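PDB 3QFH: epidermin leader peptide processing serine protease EpiP from Staphylococcus aureus subsp. aureus, which probably cleaves the leader peptide from the lantibiotic precursor of epidermin as a subtilisin-like serine endopeptidase. Local coordinates for residues E212-S217 with Y257-K262. Residues are numbered along the deposited sequence; the frame is centred on the assembly and turned at random.
Sequences ELLWVS and YDALQK
Ser217, which faces Ala259 and Leu260 across the contact, approaches the carbonyl plane of Leu213 from both faces: its N from one, its OG from the other. The OG bond measures 3.0 Å to Leu213 O, with the donor tilted 35° from that plane. Beyond the interface, one face of the Trp215 ring carries Glu212 CG, 3.3 Å above the plane toward the rim, while Asp258 OD1 lies in plane at the edge of the Tyr257 ring. Since its hydroxyl proton is spent on the preceding turn, Ser217 can sit against the second helix without a bond there; OG lies 3.3 Å from Leu260 N, but the angle is too poor for a hydrogen bond. The small side chains of Ser217 and Ala259 permit a close approach, with Ser217 CA 5.1 Å from Leu260 CA. Apolar side chains complete the contact. Leu214 leaves its backbone away from the partner, yet its CD2 swings back to 3.7 Å from Ala259 CB. With CG anti to the backbone N (chi1 -170°), Leu260 divides its branches: CD1 approaches Val216 CG1 at 4.2 Å and also Ser217 OG, whereas CD2 meets Leu213 CD2 more loosely at 4.5 Å. The short helical axes come within 8.8 Å and run nearly parallel, at 18°, as expected of successive right-handed crossovers in the subtilisin fold: helix 213-225 joins strands 200-204 and 230-233, and helix 254-269 leads into strand 273-277. Strand 237-241 touches Leu213, and Val306 of strand 302-306 touches Leu260. Glu212, the N-cap, bonds Gln55, and Lys262 pairs with Glu26, consistent with the propeptide sheet docking on these two neighbouring helices, as in other subtilases.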
ATOM      1  N   GLU A 212      -5.573  -2.013 -11.686  1.00 39.21           N
ATOM      2  CA  GLU A 212      -6.963  -2.406 -11.464  1.00 38.15           C
ATOM      3  C   GLU A 212      -7.024  -2.800 -10.000  1.00 37.33           C
ATOM      4  O   GLU A 212      -6.085  -3.435  -9.500  1.00 35.42           O
ATOM      5  CB  GLU A 212      -7.339  -3.631 -12.306  1.00 39.08           C
ATOM      6  CG  GLU A 212      -7.464  -3.436 -13.824  1.00 40.62           C
ATOM      7  CD  GLU A 212      -8.824  -2.896 -14.279  1.00 41.95           C
ATOM      8  OE1 GLU A 212      -9.473  -2.146 -13.527  1.00 43.81           O
ATOM      9  OE2 GLU A 212      -9.238  -3.214 -15.412  1.00 41.31           O
ATOM     10  N   LEU A 213      -8.105  -2.444  -9.301  1.00 36.02           N
ATOM     11  CA  LEU A 213      -8.229  -2.828  -7.896  1.00 35.30           C
ATOM     12  C   LEU A 213      -8.260  -4.350  -7.753  1.00 33.29           C
ATOM     13  O   LEU A 213      -7.841  -4.885  -6.736  1.00 31.64           O
ATOM     14  CB  LEU A 213      -9.443  -2.177  -7.211  1.00 36.94           C
ATOM     15  CG  LEU A 213      -9.325  -0.669  -6.937  1.00 39.16           C
ATOM     16  CD1 LEU A 213     -10.606  -0.141  -6.292  1.00 44.61           C
ATOM     17  CD2 LEU A 213      -8.143  -0.349  -6.055  1.00 41.52           C
ATOM     18  N   LEU A 214      -8.744  -5.044  -8.779  1.00 32.10           N
ATOM     19  CA  LEU A 214      -8.733  -6.487  -8.762  1.00 32.04           C
ATOM     20  C   LEU A 214      -7.309  -7.051  -8.761  1.00 30.26           C
ATOM     21  O   LEU A 214      -7.084  -8.107  -8.191  1.00 28.54           O
ATOM     22  CB  LEU A 214      -9.517  -7.067  -9.926  1.00 32.07           C
ATOM     23  CG  LEU A 214     -11.035  -6.848  -9.855  1.00 38.49           C
ATOM     24  CD1 LEU A 214     -11.695  -7.409 -11.121  1.00 40.56           C
ATOM     25  CD2 LEU A 214     -11.628  -7.475  -8.625  1.00 35.78           C
ATOM     26  N   TRP A 215      -6.361  -6.370  -9.406  1.00 29.16           N
ATOM     27  CA  TRP A 215      -4.971  -6.864  -9.421  1.00 28.28           C
ATOM     28  C   TRP A 215      -4.385  -6.689  -8.036  1.00 27.28           C
ATOM     29  O   TRP A 215      -3.674  -7.571  -7.522  1.00 28.31           O
ATOM     30  CB  TRP A 215      -4.069  -6.140 -10.442  1.00 28.35           C
ATOM     31  CG  TRP A 215      -4.581  -6.029 -11.862  1.00 28.77           C
ATOM     32  CD1 TRP A 215      -5.571  -6.755 -12.443  1.00 29.72           C
ATOM     33  CD2 TRP A 215      -4.011  -5.225 -12.906  1.00 27.85           C
ATOM     34  NE1 TRP A 215      -5.716  -6.396 -13.762  1.00 32.70           N
ATOM     35  CE2 TRP A 215      -4.759  -5.471 -14.079  1.00 31.45           C
ATOM     36  CE3 TRP A 215      -2.962  -4.313 -12.954  1.00 27.33           C
ATOM     37  CZ2 TRP A 215      -4.500  -4.821 -15.288  1.00 31.26           C
ATOM     38  CZ3 TRP A 215      -2.697  -3.660 -14.157  1.00 29.74           C
ATOM     39  CH2 TRP A 215      -3.461  -3.927 -15.314  1.00 29.10           C
ATOM     40  N   VAL A 216      -4.708  -5.556  -7.418  1.00 25.95           N
ATOM     41  CA  VAL A 216      -4.259  -5.264  -6.063  1.00 25.44           C
ATOM     42  C   VAL A 216      -4.775  -6.324  -5.089  1.00 25.50           C
ATOM     43  O   VAL A 216      -4.020  -6.805  -4.243  1.00 22.01           O
ATOM     44  CB  VAL A 216      -4.722  -3.888  -5.584  1.00 25.48           C
ATOM     45  CG1 VAL A 216      -4.308  -3.666  -4.108  1.00 25.98           C
ATOM     46  CG2 VAL A 216      -4.137  -2.758  -6.493  1.00 23.88           C
ATOM     47  N   SER A 217      -6.056  -6.689  -5.235  1.00 25.41           N
ATOM     48  CA  SER A 217      -6.677  -7.686  -4.392  1.00 25.25           C
ATOM     49  C   SER A 217      -5.992  -9.024  -4.557  1.00 25.07           C
ATOM     50  O   SER A 217      -5.706  -9.690  -3.578  1.00 25.84           O
ATOM     51  CB  SER A 217      -8.167  -7.796  -4.686  1.00 27.03           C
ATOM     52  OG  SER A 217      -8.805  -6.559  -4.407  1.00 29.73           O
ATOM     53  N   TYR A 257     -14.870  -3.139  -4.371  1.00 33.34           N
ATOM     54  CA  TYR A 257     -14.870  -2.837  -2.942  1.00 33.51           C
ATOM     55  C   TYR A 257     -14.814  -4.149  -2.149  1.00 33.03           C
ATOM     56  O   TYR A 257     -13.941  -4.347  -1.289  1.00 32.11           O
ATOM     57  CB  TYR A 257     -16.112  -2.021  -2.551  1.00 33.78           C
ATOM     58  CG  TYR A 257     -16.074  -1.604  -1.106  1.00 38.11           C
ATOM     59  CD1 TYR A 257     -15.590  -0.360  -0.738  1.00 39.95           C
ATOM     60  CD2 TYR A 257     -16.472  -2.483  -0.096  1.00 40.68           C
ATOM     61  CE1 TYR A 257     -15.518   0.015   0.602  1.00 41.75           C
ATOM     62  CE2 TYR A 257     -16.417  -2.112   1.234  1.00 42.69           C
ATOM     63  CZ  TYR A 257     -15.933  -0.862   1.574  1.00 42.01           C
ATOM     64  OH  TYR A 257     -15.862  -0.495   2.895  1.00 43.23           O
ATOM     65  N   ASP A 258     -15.741  -5.043  -2.465  1.00 32.75           N
ATOM     66  CA  ASP A 258     -15.819  -6.347  -1.822  1.00 33.64           C
ATOM     67  C   ASP A 258     -14.550  -7.142  -2.011  1.00 32.88           C
ATOM     68  O   ASP A 258     -14.093  -7.779  -1.082  1.00 34.53           O
ATOM     69  CB  ASP A 258     -16.983  -7.165  -2.391  1.00 34.13           C
ATOM     70  CG  ASP A 258     -18.346  -6.615  -1.982  1.00 37.82           C
ATOM     71  OD1 ASP A 258     -18.400  -5.773  -1.060  1.00 40.34           O
ATOM     72  OD2 ASP A 258     -19.363  -7.039  -2.576  1.00 39.44           O
ATOM     73  N   ALA A 259     -14.003  -7.129  -3.220  1.00 32.16           N
ATOM     74  CA  ALA A 259     -12.793  -7.894  -3.515  1.00 32.95           C
ATOM     75  C   ALA A 259     -11.650  -7.423  -2.625  1.00 31.40           C
ATOM     76  O   ALA A 259     -10.949  -8.241  -2.010  1.00 30.52           O
ATOM     77  CB  ALA A 259     -12.403  -7.753  -4.977  1.00 32.15           C
ATOM     78  N   LEU A 260     -11.493  -6.106  -2.550  1.00 30.69           N
ATOM     79  CA  LEU A 260     -10.439  -5.486  -1.744  1.00 31.28           C
ATOM     80  C   LEU A 260     -10.602  -5.738  -0.231  1.00 30.26           C
ATOM     81  O   LEU A 260      -9.633  -6.112   0.436  1.00 29.10           O
ATOM     82  CB  LEU A 260     -10.349  -3.986  -2.047  1.00 30.43           C
ATOM     83  CG  LEU A 260      -9.144  -3.259  -1.453  1.00 35.23           C
ATOM     84  CD1 LEU A 260      -7.820  -4.005  -1.780  1.00 35.88           C
ATOM     85  CD2 LEU A 260      -9.100  -1.829  -1.958  1.00 37.05           C
ATOM     86  N   GLN A 261     -11.804  -5.535   0.310  1.00 29.10           N
ATOM     87  CA  GLN A 261     -12.035  -5.789   1.733  1.00 29.57           C
ATOM     88  C   GLN A 261     -11.883  -7.281   2.020  1.00 29.08           C
ATOM     89  O   GLN A 261     -11.344  -7.653   3.048  1.00 25.55           O
ATOM     90  CB  GLN A 261     -13.423  -5.322   2.193  1.00 30.69           C
ATOM     91  CG  GLN A 261     -13.689  -5.576   3.676  1.00 31.35           C
ATOM     92  CD  GLN A 261     -12.766  -4.775   4.571  1.00 30.51           C
ATOM     93  OE1 GLN A 261     -13.040  -3.620   4.877  1.00 29.64           O
ATOM     94  NE2 GLN A 261     -11.656  -5.383   4.987  1.00 29.96           N
ATOM     95  N   LYS A 262     -12.347  -8.135   1.106  1.00 29.01           N
ATOM     96  CA  LYS A 262     -12.206  -9.590   1.311  1.00 30.23           C
ATOM     97  C   LYS A 262     -10.742 -10.024   1.236  1.00 28.55           C
ATOM     98  O   LYS A 262     -10.328 -10.903   1.969  1.00 28.89           O
ATOM     99  CB  LYS A 262     -13.084 -10.396   0.342  1.00 31.85           C
ATOM    100  CG  LYS A 262     -14.569 -10.284   0.658  1.00 34.14           C
ATOM    101  CD  LYS A 262     -15.476 -10.829  -0.461  1.00 41.49           C
ATOM    102  CE  LYS A 262     -15.350 -12.335  -0.665  1.00 45.10           C
ATOM    103  NZ  LYS A 262     -16.290 -12.847  -1.733  1.00 48.54           N
TER